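Local coordinates for protein putative metal-dependent hydrolase (Bacillus subtilis, PDB 6KNS) that adopts the metallo-beta-lactamase fold, binds zinc and calcium ions, and is probably a hydrolase, perhaps related in activity to short-form tRNA 3'-processing RNase Z, at residues N197-G202 with A231-S236. Sequence-based numbering, arbitrary orientation.
Sequences NSLEAG and AKTVFS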
ATOM      1  N   ASN A 197       9.148 -15.448 -18.500  1.00 24.66           N
ATOM      2  CA  ASN A 197      10.436 -14.813 -18.683  1.00 24.81           C
ATOM      3  C   ASN A 197      10.475 -13.931 -19.951  1.00 25.51           C
ATOM      4  O   ASN A 197       9.504 -13.800 -20.707  1.00 26.31           O
ATOM      5  CB  ASN A 197      11.593 -15.842 -18.662  1.00 25.18           C
ATOM      6  CG  ASN A 197      11.597 -16.801 -19.874  1.00 26.33           C
ATOM      7  OD1 ASN A 197      11.020 -16.533 -20.940  1.00 28.07           O
ATOM      8  ND2 ASN A 197      12.275 -17.916 -19.704  1.00 25.13           N
ATOM      9  N   SER A 198      11.621 -13.318 -20.138  1.00 25.54           N
ATOM     10  CA  SER A 198      11.891 -12.427 -21.248  1.00 26.32           C
ATOM     11  C   SER A 198      11.652 -13.054 -22.620  1.00 26.49           C
ATOM     12  O   SER A 198      11.070 -12.404 -23.486  1.00 27.13           O
ATOM     13  CB  SER A 198      13.351 -11.905 -21.121  1.00 25.95           C
ATOM     14  OG  SER A 198      14.248 -12.997 -20.857  1.00 26.94           O
ATOM     15  N   LEU A 199      12.056 -14.311 -22.816  1.00 27.13           N
ATOM     16  CA  LEU A 199      11.866 -14.975 -24.104  1.00 27.70           C
ATOM     17  C   LEU A 199      10.380 -15.182 -24.412  1.00 27.93           C
ATOM     18  O   LEU A 199       9.933 -15.051 -25.559  1.00 27.94           O
ATOM     19  CB  LEU A 199      12.608 -16.306 -24.141  1.00 28.65           C
ATOM     20  CG  LEU A 199      14.116 -16.244 -23.839  1.00 30.11           C
ATOM     21  CD1 LEU A 199      14.758 -17.659 -23.888  1.00 29.00           C
ATOM     22  CD2 LEU A 199      14.853 -15.301 -24.791  1.00 29.14           C
ATOM     23  N   GLU A 200       9.613 -15.479 -23.366  1.00 27.88           N
ATOM     24  CA  GLU A 200       8.186 -15.756 -23.505  1.00 27.84           C
ATOM     25  C   GLU A 200       7.402 -14.481 -23.812  1.00 27.47           C
ATOM     26  O   GLU A 200       6.531 -14.467 -24.704  1.00 28.75           O
ATOM     27  CB  GLU A 200       7.671 -16.468 -22.262  1.00 27.06           C
ATOM     28  CG  GLU A 200       8.165 -17.943 -22.221  1.00 28.82           C
ATOM     29  CD  GLU A 200       8.125 -18.588 -20.836  1.00 28.62           C
ATOM     30  OE1 GLU A 200       8.142 -17.878 -19.803  1.00 27.19           O
ATOM     31  OE2 GLU A 200       8.120 -19.835 -20.784  1.00 30.73           O
ATOM     32  N   ALA A 201       7.736 -13.408 -23.108  1.00 25.59           N
ATOM     33  CA  ALA A 201       7.152 -12.115 -23.414  1.00 24.95           C
ATOM     34  C   ALA A 201       7.483 -11.772 -24.879  1.00 25.16           C
ATOM     35  O   ALA A 201       6.627 -11.319 -25.622  1.00 25.13           O
ATOM     36  CB  ALA A 201       7.669 -11.053 -22.459  1.00 22.15           C
ATOM     37  N   GLY A 202       8.726 -11.985 -25.284  1.00 26.02           N
ATOM     38  CA  GLY A 202       9.146 -11.675 -26.645  1.00 27.06           C
ATOM     39  C   GLY A 202       8.374 -12.461 -27.689  1.00 28.39           C
ATOM     40  O   GLY A 202       8.013 -11.949 -28.757  1.00 28.32           O
ATOM     41  N   ALA A 231      14.611 -10.187 -24.485  1.00 26.36           N
ATOM     42  CA  ALA A 231      13.365 -10.158 -25.256  1.00 26.82           C
ATOM     43  C   ALA A 231      13.644  -9.816 -26.726  1.00 28.27           C
ATOM     44  O   ALA A 231      13.006 -10.372 -27.627  1.00 28.57           O
ATOM     45  CB  ALA A 231      12.346  -9.201 -24.664  1.00 25.47           C
ATOM     46  N   LYS A 232      14.608  -8.928 -26.954  1.00 28.77           N
ATOM     47  CA  LYS A 232      14.983  -8.537 -28.311  1.00 30.25           C
ATOM     48  C   LYS A 232      15.651  -9.678 -29.105  1.00 30.99           C
ATOM     49  O   LYS A 232      15.818  -9.535 -30.297  1.00 30.52           O
ATOM     50  CB  LYS A 232      15.919  -7.298 -28.315  1.00 30.58           C
ATOM     51  CG  LYS A 232      15.361  -6.030 -27.667  1.00 31.10           C
ATOM     52  CD  LYS A 232      14.460  -5.224 -28.562  1.00 32.99           C
ATOM     53  CE  LYS A 232      15.184  -4.619 -29.824  1.00 34.95           C
ATOM     54  NZ  LYS A 232      14.419  -5.036 -31.087  1.00 35.61           N
ATOM     55  N   THR A 233      16.055 -10.782 -28.454  1.00 30.69           N
ATOM     56  CA  THR A 233      16.634 -11.897 -29.219  1.00 32.10           C
ATOM     57  C   THR A 233      15.500 -12.607 -29.937  1.00 32.67           C
ATOM     58  O   THR A 233      15.737 -13.355 -30.844  1.00 32.95           O
ATOM     59  CB  THR A 233      17.392 -12.913 -28.354  1.00 32.36           C
ATOM     60  OG1 THR A 233      16.496 -13.541 -27.401  1.00 30.87           O
ATOM     61  CG2 THR A 233      18.545 -12.211 -27.635  1.00 31.77           C
ATOM     62  N   VAL A 234      14.261 -12.356 -29.523  1.00 32.40           N
ATOM     63  CA  VAL A 234      13.079 -13.041 -30.098  1.00 33.80           C
ATOM     64  C   VAL A 234      12.224 -12.044 -30.886  1.00 33.93           C
ATOM     65  O   VAL A 234      11.853 -12.303 -32.014  1.00 34.77           O
ATOM     66  CB  VAL A 234      12.238 -13.719 -28.985  1.00 33.46           C
ATOM     67  CG1 VAL A 234      10.916 -14.217 -29.538  1.00 34.54           C
ATOM     68  CG2 VAL A 234      13.037 -14.899 -28.363  1.00 33.99           C
ATOM     69  N   PHE A 235      11.974 -10.873 -30.313  1.00 32.86           N
ATOM     70  CA  PHE A 235      11.079  -9.898 -30.917  1.00 33.36           C
ATOM     71  C   PHE A 235      11.930  -8.796 -31.492  1.00 33.98           C
ATOM     72  O   PHE A 235      12.809  -8.290 -30.814  1.00 34.08           O
ATOM     73  CB  PHE A 235      10.126  -9.397 -29.837  1.00 32.39           C
ATOM     74  CG  PHE A 235       9.227  -8.275 -30.245  1.00 32.41           C
ATOM     75  CD1 PHE A 235       8.325  -8.419 -31.284  1.00 34.35           C
ATOM     76  CD2 PHE A 235       9.213  -7.100 -29.519  1.00 30.59           C
ATOM     77  CE1 PHE A 235       7.441  -7.377 -31.626  1.00 33.42           C
ATOM     78  CE2 PHE A 235       8.352  -6.066 -29.854  1.00 31.03           C
ATOM     79  CZ  PHE A 235       7.462  -6.206 -30.913  1.00 32.25           C
ATOM     80  N   SER A 236      11.662  -8.424 -32.739  1.00 35.73           N
ATOM     81  CA  SER A 236      12.458  -7.415 -33.425  1.00 36.84           C
ATOM     82  C   SER A 236      11.898  -5.997 -33.301  1.00 36.39           C
ATOM     83  O   SER A 236      12.536  -5.055 -33.746  1.00 37.48           O
ATOM     84  CB  SER A 236      12.614  -7.775 -34.903  1.00 39.08           C
ATOM     85  OG  SER A 236      11.423  -7.458 -35.584  1.00 41.01           O
TER
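Near the edge of the metallo-beta-lactamase fold the first turn of helix 198-208 packs against the end of helix 225-231 and the loop that follows it, before strand 238-241; Gly-202 passes close to Ala-231 and touches Val-234 and Phe-235. The CA atoms of Gly-202 and Ala-231 are 4.7 Å apart, an approach that suits glycine, which has no side chain to come between the two backbones. Val-234 packs beside it: with CG1 anti to its own backbone N (chi1 171°), that methyl rests 3.6 Å from Gly-202 C, while CG2 lies 4.0 Å from CD2 of Leu-199, the two side chains crossing at about a right angle. Leu-199 CD2 also touches Thr-233 OG1, a hydroxyl that is hydrogen-bonded to Glu-230 O. Small Ala-231 allows close approach on the other flank, its CB packing 3.6 Å from Ser-198 O; Ser-198 OG bonds Glu-230 OE1, a polar tie between the helices.

In the alpha-beta/beta-alpha sandwich of this family both helices pack on the sheet that contains strand 212-216, the strand that links them in sequence; Ala-201, Ala-231 and Phe-235 all touch it. Phe-235 meets Gly-202 O through CB at 3.5 Å, and its ring continues away to Leu-213. Behind the contact surface, Asn-197 and Glu-200 start the helix with a capping box: Glu-200 N donates to Asn-197 OD1 nearly in line with the side-chain carbonyl, and Asn-197 N returns a bond to Glu-200 OE1 (2.9 Å). Within 231-236, Ala-231 O accepts from both Val-234 N and Phe-235 N, curling the chain.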